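Local coordinates for protein cytochrome P450 (Picrophilus torridus, PDB 2RFB) that binds heme b through an axial cysteine and, as a member of the cytochrome P450 family, probably acts as a monooxygenase, at residues M118-L123 / N142-R147; S108-I113 / H157-V162; M200-D205 / I321-S326. All blocks are in the same frame, centred on the assembly; numbering follows the deposited sequence.

Contact 1: residues M118-L123 / N142-R147; sequences MPLFKL and NRMVSR
Leu-120 and Met-144 both hold CG anti to the backbone N (chi1 174° and -167°); Leu-120 thereby reaches across to helix 136-153, and Met-144, bent again at chi2 and chi3, turns its sulfur to the leucine, the two side chains crossing at a slant. Met-144 SD touches two leucine atoms, Leu-120 CD2 at 3.8 Å and Leu-120 CG only slightly farther off. The leucine methyl also presses on the opposing backbone, with Leu-120 CD2 3.8 Å from Met-144 CA, and lies alongside CB of Arg-143. Met-144 SD is 3.9 Å from Phe-121 CA, while Met-144 CE comes to the edge of the phenylalanine ring, near its plane. The contact is thus apolar, with the short helical segments crossing at -127° and their axes 9.7 Å apart at closest approach. Arg-147 lends mainly its aliphatic CG here, its NE being salt-bridged to Asp-117 just before helix 118-129. Helix 118-129 also rests on the preceding helix 101-111, where the ring of Phe-121 packs on Ser-108 and Leu-111.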
# COMPACT_ATOMS: atom_id res chain seq x y z
N MET A 118 1.42 -22.23 3.70
CA MET A 118 1.06 -21.03 4.42
C MET A 118 2.09 -20.65 5.48
O MET A 118 2.53 -19.50 5.50
CB MET A 118 -0.35 -21.18 4.99
CG MET A 118 -1.25 -19.96 4.86
SD MET A 118 -0.91 -18.91 3.43
CE MET A 118 -1.79 -19.83 2.19
N PRO A 119 2.51 -21.58 6.36
CA PRO A 119 3.53 -21.16 7.34
C PRO A 119 4.82 -20.57 6.72
O PRO A 119 5.32 -19.54 7.19
CB PRO A 119 3.83 -22.45 8.16
CG PRO A 119 2.65 -23.35 7.93
CD PRO A 119 2.10 -23.00 6.56
N LEU A 120 5.33 -21.20 5.67
CA LEU A 120 6.55 -20.74 5.05
C LEU A 120 6.32 -19.44 4.28
O LEU A 120 7.16 -18.52 4.34
CB LEU A 120 7.11 -21.82 4.13
CG LEU A 120 8.32 -21.42 3.30
CD1 LEU A 120 9.53 -21.24 4.20
CD2 LEU A 120 8.58 -22.45 2.20
N PHE A 121 5.19 -19.35 3.58
CA PHE A 121 4.85 -18.11 2.90
C PHE A 121 4.82 -16.91 3.86
O PHE A 121 5.29 -15.84 3.53
CB PHE A 121 3.54 -18.23 2.11
CG PHE A 121 3.12 -16.96 1.42
CD1 PHE A 121 3.69 -16.59 0.22
CD2 PHE A 121 2.15 -16.13 1.99
CE1 PHE A 121 3.33 -15.41 -0.44
CE2 PHE A 121 1.76 -14.96 1.35
CZ PHE A 121 2.35 -14.59 0.13
N LYS A 122 4.30 -17.12 5.05
CA LYS A 122 4.23 -16.03 6.01
C LYS A 122 5.62 -15.63 6.53
O LYS A 122 5.92 -14.44 6.69
CB LYS A 122 3.30 -16.39 7.17
CG LYS A 122 1.79 -16.49 6.84
CD LYS A 122 1.17 -17.48 7.86
CE LYS A 122 -0.36 -17.35 8.08
NZ LYS A 122 -0.79 -18.06 9.38
N LEU A 123 6.50 -16.60 6.75
CA LEU A 123 7.87 -16.30 7.14
C LEU A 123 8.58 -15.54 6.01
O LEU A 123 9.13 -14.46 6.21
CB LEU A 123 8.61 -17.58 7.52
CG LEU A 123 9.82 -17.51 8.46
CD1 LEU A 123 9.45 -17.06 9.87
CD2 LEU A 123 10.50 -18.89 8.52
N ASN A 142 15.19 -19.40 -0.12
CA ASN A 142 15.52 -20.42 -1.08
C ASN A 142 14.45 -21.47 -1.03
O ASN A 142 14.07 -22.04 -2.05
CB ASN A 142 16.89 -21.04 -0.80
CG ASN A 142 18.02 -20.24 -1.40
OD1 ASN A 142 19.16 -20.35 -0.98
ND2 ASN A 142 17.72 -19.46 -2.41
N ARG A 143 13.95 -21.72 0.19
CA ARG A 143 12.88 -22.63 0.41
C ARG A 143 11.60 -22.13 -0.24
O ARG A 143 10.94 -22.91 -0.92
CB ARG A 143 12.68 -22.87 1.89
CG ARG A 143 12.65 -24.36 2.24
CD ARG A 143 12.67 -24.58 3.72
NE ARG A 143 12.46 -25.99 4.01
CZ ARG A 143 11.30 -26.53 4.37
NH1 ARG A 143 10.20 -25.80 4.49
NH2 ARG A 143 11.26 -27.84 4.59
N MET A 144 11.24 -20.86 -0.07
CA MET A 144 10.00 -20.37 -0.64
C MET A 144 9.99 -20.38 -2.16
O MET A 144 8.99 -20.71 -2.78
CB MET A 144 9.67 -18.97 -0.14
CG MET A 144 8.20 -18.51 -0.46
SD MET A 144 6.97 -19.74 0.09
CE MET A 144 5.96 -19.85 -1.38
N VAL A 145 11.12 -20.01 -2.77
CA VAL A 145 11.27 -19.89 -4.21
C VAL A 145 11.17 -21.28 -4.80
O VAL A 145 10.53 -21.52 -5.80
CB VAL A 145 12.62 -19.19 -4.56
CG1 VAL A 145 13.10 -19.48 -5.95
CG2 VAL A 145 12.48 -17.71 -4.36
N SER A 146 11.82 -22.22 -4.15
CA SER A 146 11.62 -23.59 -4.51
C SER A 146 10.12 -23.98 -4.56
O SER A 146 9.64 -24.44 -5.59
CB SER A 146 12.42 -24.48 -3.60
OG SER A 146 12.29 -25.80 -4.06
N ARG A 147 9.36 -23.77 -3.48
CA ARG A 147 7.92 -24.07 -3.51
C ARG A 147 7.20 -23.30 -4.61
O ARG A 147 6.35 -23.84 -5.30
CB ARG A 147 7.23 -23.79 -2.16
CG ARG A 147 7.28 -24.92 -1.14
CD ARG A 147 6.72 -26.27 -1.65
NE ARG A 147 5.40 -26.15 -2.28
CZ ARG A 147 4.88 -27.02 -3.15
NH1 ARG A 147 5.56 -28.13 -3.50
NH2 ARG A 147 3.67 -26.79 -3.66

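Contact 2: residues S108-I113 / H157-V162; sequences SKILGI and HGIINV
Two main-chain hydrogen bonds join Ile-110 and Leu-111, at the end of helix 101-111, to Ile-159 and Ile-160, at the start of helix 159-164. Ile-159 N donates to Ile-110 O at 3.0 Å, and Ile-160 N to Leu-111 O at 2.8 Å. Both are nearly straight, with N-H...O angles of 163° and 161°, and both donors lie in the carbonyl plane. The match is one of helix ends: the last carbonyls of a helix usually lack amides a turn farther on, and the first amides of helix 159-164 have no carbonyl a turn earlier in their own helix, so each end supplies what the other needs. Ile-159 N also comes near Leu-111 O, but at a poor angle for bonding.

Helix 101-111 ends in a Schellman motif: Gly-112 N, at the C-prime position with positive phi, is weakly bonded to both Lys-109 O and Ser-108 O, while Ile-113 N reaches back to Ser-108 O at 2.9 Å. At Gly-158, the N-cap residue of the second helix, the facing backbones come so close that Gly-158 CA lies 3.3 Å from Ile-110 O.

Isoleucines cover these polar atoms. Ile-110 and Ile-159 run side by side, CG2 of the first against CG1 of the second. With CG1 anti to its carbonyl carbon (chi1 -69°) and chi2 extended, Ile-160 passes over the Leu-111 carbonyl to bring CD1 against Leu-111 CB. Ile-160 CD1 also lies 3.6 Å from Ile-113 CD1.

The junction is buried, with the side chain of Ile-110 about 7 Å from the heme. Helix 175-206 packs on Leu-111 and Ile-160 through Ile-182, helix 118-129 places Phe-121 against Leu-111 and Ile-113, and helix 136-153 contributes Leu-148, Ile-151 and Phe-152.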
# COMPACT_ATOMS: atom_id res chain seq x y z
N SER A 108 -2.06 -14.10 0.34
CA SER A 108 -1.78 -15.47 -0.05
C SER A 108 -3.00 -16.16 -0.69
O SER A 108 -2.83 -17.08 -1.54
CB SER A 108 -1.31 -16.26 1.14
OG SER A 108 -2.40 -16.61 1.97
N LYS A 109 -4.21 -15.78 -0.28
CA LYS A 109 -5.40 -16.41 -0.86
C LYS A 109 -5.55 -15.98 -2.31
O LYS A 109 -5.75 -16.81 -3.18
CB LYS A 109 -6.68 -16.08 -0.11
CG LYS A 109 -7.97 -16.46 -0.86
CD LYS A 109 -8.55 -17.84 -0.52
CE LYS A 109 -9.82 -18.00 -1.38
NZ LYS A 109 -10.80 -19.07 -1.01
N ILE A 110 -5.45 -14.68 -2.54
CA ILE A 110 -5.49 -14.11 -3.86
C ILE A 110 -4.35 -14.67 -4.70
O ILE A 110 -4.57 -15.04 -5.84
CB ILE A 110 -5.48 -12.55 -3.79
CG1 ILE A 110 -6.82 -12.05 -3.26
CG2 ILE A 110 -5.21 -11.91 -5.16
CD1 ILE A 110 -6.86 -10.57 -2.88
N LEU A 111 -3.13 -14.78 -4.16
CA LEU A 111 -2.04 -15.34 -4.98
C LEU A 111 -2.31 -16.78 -5.43
O LEU A 111 -1.96 -17.17 -6.55
CB LEU A 111 -0.69 -15.26 -4.28
CG LEU A 111 -0.11 -13.86 -4.04
CD1 LEU A 111 1.07 -13.86 -3.01
CD2 LEU A 111 0.26 -13.19 -5.34
N GLY A 112 -2.96 -17.55 -4.57
CA GLY A 112 -3.13 -19.00 -4.74
C GLY A 112 -2.12 -19.83 -3.95
O GLY A 112 -1.87 -20.96 -4.30
N ILE A 113 -1.52 -19.29 -2.89
CA ILE A 113 -0.56 -20.07 -2.13
C ILE A 113 -1.35 -21.19 -1.45
O ILE A 113 -2.33 -20.91 -0.76
CB ILE A 113 0.18 -19.22 -1.06
CG1 ILE A 113 0.99 -18.07 -1.69
CG2 ILE A 113 1.04 -20.12 -0.14
CD1 ILE A 113 2.19 -18.53 -2.55
N HIS A 157 -7.03 -20.85 -9.26
CA HIS A 157 -7.70 -19.73 -9.94
C HIS A 157 -7.01 -18.40 -9.64
O HIS A 157 -7.21 -17.41 -10.39
CB HIS A 157 -9.24 -19.67 -9.73
CG HIS A 157 -9.68 -19.48 -8.30
ND1 HIS A 157 -10.33 -20.47 -7.59
CD2 HIS A 157 -9.60 -18.42 -7.47
CE1 HIS A 157 -10.61 -20.03 -6.38
NE2 HIS A 157 -10.17 -18.79 -6.28
N GLY A 158 -6.16 -18.41 -8.59
CA GLY A 158 -5.44 -17.22 -8.13
C GLY A 158 -4.43 -16.62 -9.10
O GLY A 158 -4.28 -17.11 -10.22
N ILE A 159 -3.73 -15.57 -8.66
CA ILE A 159 -2.77 -14.85 -9.51
C ILE A 159 -1.59 -15.68 -9.97
O ILE A 159 -1.16 -15.57 -11.11
CB ILE A 159 -2.21 -13.59 -8.84
CG1 ILE A 159 -3.33 -12.60 -8.50
CG2 ILE A 159 -1.14 -12.94 -9.74
CD1 ILE A 159 -4.30 -12.32 -9.63
N ILE A 160 -1.04 -16.51 -9.09
CA ILE A 160 0.05 -17.38 -9.51
C ILE A 160 -0.34 -18.10 -10.78
O ILE A 160 0.39 -18.06 -11.75
CB ILE A 160 0.51 -18.36 -8.40
CG1 ILE A 160 1.19 -17.57 -7.27
CG2 ILE A 160 1.47 -19.38 -8.97
CD1 ILE A 160 1.18 -18.27 -5.95
N ASN A 161 -1.53 -18.71 -10.78
CA ASN A 161 -2.00 -19.44 -11.96
C ASN A 161 -2.17 -18.56 -13.19
O ASN A 161 -2.05 -19.03 -14.33
CB ASN A 161 -3.30 -20.19 -11.69
CG ASN A 161 -3.77 -21.00 -12.91
OD1 ASN A 161 -3.34 -22.13 -13.11
ND2 ASN A 161 -4.63 -20.40 -13.73
N VAL A 162 -2.49 -17.29 -12.96
CA VAL A 162 -2.73 -16.35 -14.04
C VAL A 162 -1.41 -15.91 -14.60
O VAL A 162 -1.29 -15.68 -15.80
CB VAL A 162 -3.55 -15.12 -13.55
CG1 VAL A 162 -3.48 -13.95 -14.57
CG2 VAL A 162 -5.01 -15.51 -13.27

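Contact 3: residues M200-D205 / I321-S326; sequences MIRVID and IDYKKS
Asp-205 projects from helix 175-206 across Ile-321, the two side chains meeting at about a right angle. Its CG is anti to the backbone N (chi1 175°), which carries the carboxylate out to the facing loop. There Asp-205 OD2 accepts a hydrogen bond from Ile-321 N at 2.9 Å; the bond is almost straight at 171°, but the donor stands well above the carboxylate plane. The aliphatic part of the same isoleucine lies against the helix, with Ile-321 CG1 3.9 Å from Asp-205 CB and Ile-321 CD1 3.8 Å from Arg-202 CA.

The other oxygen turns to Tyr-323. Asp-205 OD1 approaches the ring edge in the ring plane, 4.0 Å from Tyr-323 CE1, with carboxylate and ring planes 60° apart. One face of that ring is covered by Ile-321 CG2, 3.4 Å above the plane. A water, also at the ring edge, links the two polar groups by donating to Asp-205 OD1 and accepting from Tyr-323 OH, which is bonded to Tyr-337 OH as well.

Beyond the contact, an Asx turn runs from Asp-322 OD1 to Lys-324 N in the same loop, while Arg-202 is salt-bridged to Glu-206 and makes a cation-pi contact with Tyr-229.

Asp-205 therefore receives one backbone N-H and one water on separate oxygens, an arrangement that would be expected to favour its ionised form.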
# COMPACT_ATOMS: atom_id res chain seq x y z
N MET A 200 -6.26 4.11 11.42
CA MET A 200 -7.69 4.25 11.75
C MET A 200 -7.92 4.15 13.26
O MET A 200 -8.86 4.76 13.82
CB MET A 200 -8.57 3.21 11.07
CG MET A 200 -8.38 3.20 9.52
SD MET A 200 -9.70 2.25 8.77
CE MET A 200 -9.23 0.58 9.16
N ILE A 201 -7.04 3.40 13.93
CA ILE A 201 -7.26 3.20 15.37
C ILE A 201 -6.84 4.53 16.00
O ILE A 201 -7.51 5.03 16.90
CB ILE A 201 -6.48 1.96 15.92
CG1 ILE A 201 -7.13 0.67 15.41
CG2 ILE A 201 -6.39 1.96 17.45
CD1 ILE A 201 -6.24 -0.57 15.51
N ARG A 202 -5.79 5.14 15.49
CA ARG A 202 -5.40 6.46 15.95
C ARG A 202 -6.50 7.54 15.73
O ARG A 202 -6.72 8.43 16.56
CB ARG A 202 -4.11 6.83 15.25
CG ARG A 202 -3.59 8.15 15.62
CD ARG A 202 -2.27 8.38 14.97
NE ARG A 202 -1.81 9.74 15.28
CZ ARG A 202 -0.78 10.32 14.67
NH1 ARG A 202 -0.08 9.68 13.74
NH2 ARG A 202 -0.45 11.54 15.01
N VAL A 203 -7.21 7.51 14.61
CA VAL A 203 -8.26 8.52 14.47
C VAL A 203 -9.27 8.30 15.60
O VAL A 203 -9.67 9.26 16.28
CB VAL A 203 -8.97 8.47 13.09
CG1 VAL A 203 -10.24 9.37 13.10
CG2 VAL A 203 -8.01 8.82 11.97
N ILE A 204 -9.68 7.05 15.79
CA ILE A 204 -10.70 6.74 16.80
C ILE A 204 -10.25 7.22 18.20
O ILE A 204 -10.99 7.95 18.87
CB ILE A 204 -11.05 5.25 16.89
CG1 ILE A 204 -11.57 4.69 15.55
CG2 ILE A 204 -12.06 5.04 18.01
CD1 ILE A 204 -12.83 5.41 15.05
N ASP A 205 -9.05 6.81 18.62
CA ASP A 205 -8.39 7.32 19.82
C ASP A 205 -8.47 8.83 19.93
O ASP A 205 -8.70 9.35 21.01
CB ASP A 205 -6.90 6.91 19.79
CG ASP A 205 -6.08 7.51 20.96
OD1 ASP A 205 -5.22 8.39 20.71
OD2 ASP A 205 -6.33 7.10 22.12
N ILE A 321 -5.38 4.49 23.00
CA ILE A 321 -4.08 3.92 22.70
C ILE A 321 -3.20 4.08 23.92
O ILE A 321 -3.14 5.14 24.48
CB ILE A 321 -3.44 4.63 21.52
CG1 ILE A 321 -4.10 4.17 20.21
CG2 ILE A 321 -1.91 4.39 21.54
CD1 ILE A 321 -3.58 4.88 18.89
N ASP A 322 -2.54 3.02 24.35
CA ASP A 322 -1.61 3.18 25.47
C ASP A 322 -0.25 3.66 25.01
O ASP A 322 0.55 2.89 24.53
CB ASP A 322 -1.45 1.89 26.26
CG ASP A 322 -0.53 2.05 27.45
OD1 ASP A 322 0.22 3.05 27.54
OD2 ASP A 322 -0.56 1.16 28.32
N TYR A 323 0.04 4.94 25.23
CA TYR A 323 1.26 5.53 24.69
C TYR A 323 2.55 5.28 25.47
O TYR A 323 3.62 5.69 25.03
CB TYR A 323 1.06 7.04 24.46
CG TYR A 323 0.47 7.27 23.10
CD1 TYR A 323 -0.87 7.64 22.95
CD2 TYR A 323 1.22 7.03 21.96
CE1 TYR A 323 -1.40 7.80 21.69
CE2 TYR A 323 0.69 7.20 20.70
CZ TYR A 323 -0.62 7.58 20.59
OH TYR A 323 -1.15 7.74 19.34
N LYS A 324 2.43 4.63 26.63
CA LYS A 324 3.59 4.22 27.40
C LYS A 324 4.16 2.89 26.88
O LYS A 324 5.18 2.41 27.39
CB LYS A 324 3.22 4.09 28.89
CG LYS A 324 3.16 5.41 29.61
CD LYS A 324 2.50 5.26 30.97
CE LYS A 324 2.45 6.61 31.73
NZ LYS A 324 1.36 7.45 31.18
N LYS A 325 3.48 2.27 25.90
CA LYS A 325 3.95 1.05 25.24
C LYS A 325 3.87 1.14 23.71
O LYS A 325 4.48 0.35 23.03
CB LYS A 325 3.17 -0.16 25.69
CG LYS A 325 2.59 -0.05 27.09
CD LYS A 325 2.37 -1.39 27.72
CE LYS A 325 1.41 -1.25 28.87
NZ LYS A 325 0.15 -0.89 28.16
N SER A 326 3.15 2.10 23.15
CA SER A 326 2.99 2.14 21.72
C SER A 326 3.91 3.18 21.14
O SER A 326 4.19 4.17 21.79
CB SER A 326 1.53 2.46 21.32
OG SER A 326 0.63 1.84 22.22
O HOH W 1 -3.27 9.01 19.36

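In the fold
Contacts 1 and 2 belong to one helical cluster: helices 101-111 and 118-129 are consecutive, as are 136-153 and 159-164, and the two contacts touch where Phe-121 and Met-118 pack on Ser-108, Leu-111 and Ile-113. Contact 2 is the buried member, joining helix ends by main-chain hydrogen bonds among isoleucines; contact 1 lies farther out, partly buried, and relies on apolar side chains. Contact 3, likewise only partly buried, stands apart, its nearest atoms about 17 Å from contact 2, and ties helix 175-206 to a loop through a carboxylate and a water. That long helix also packs against contact 2.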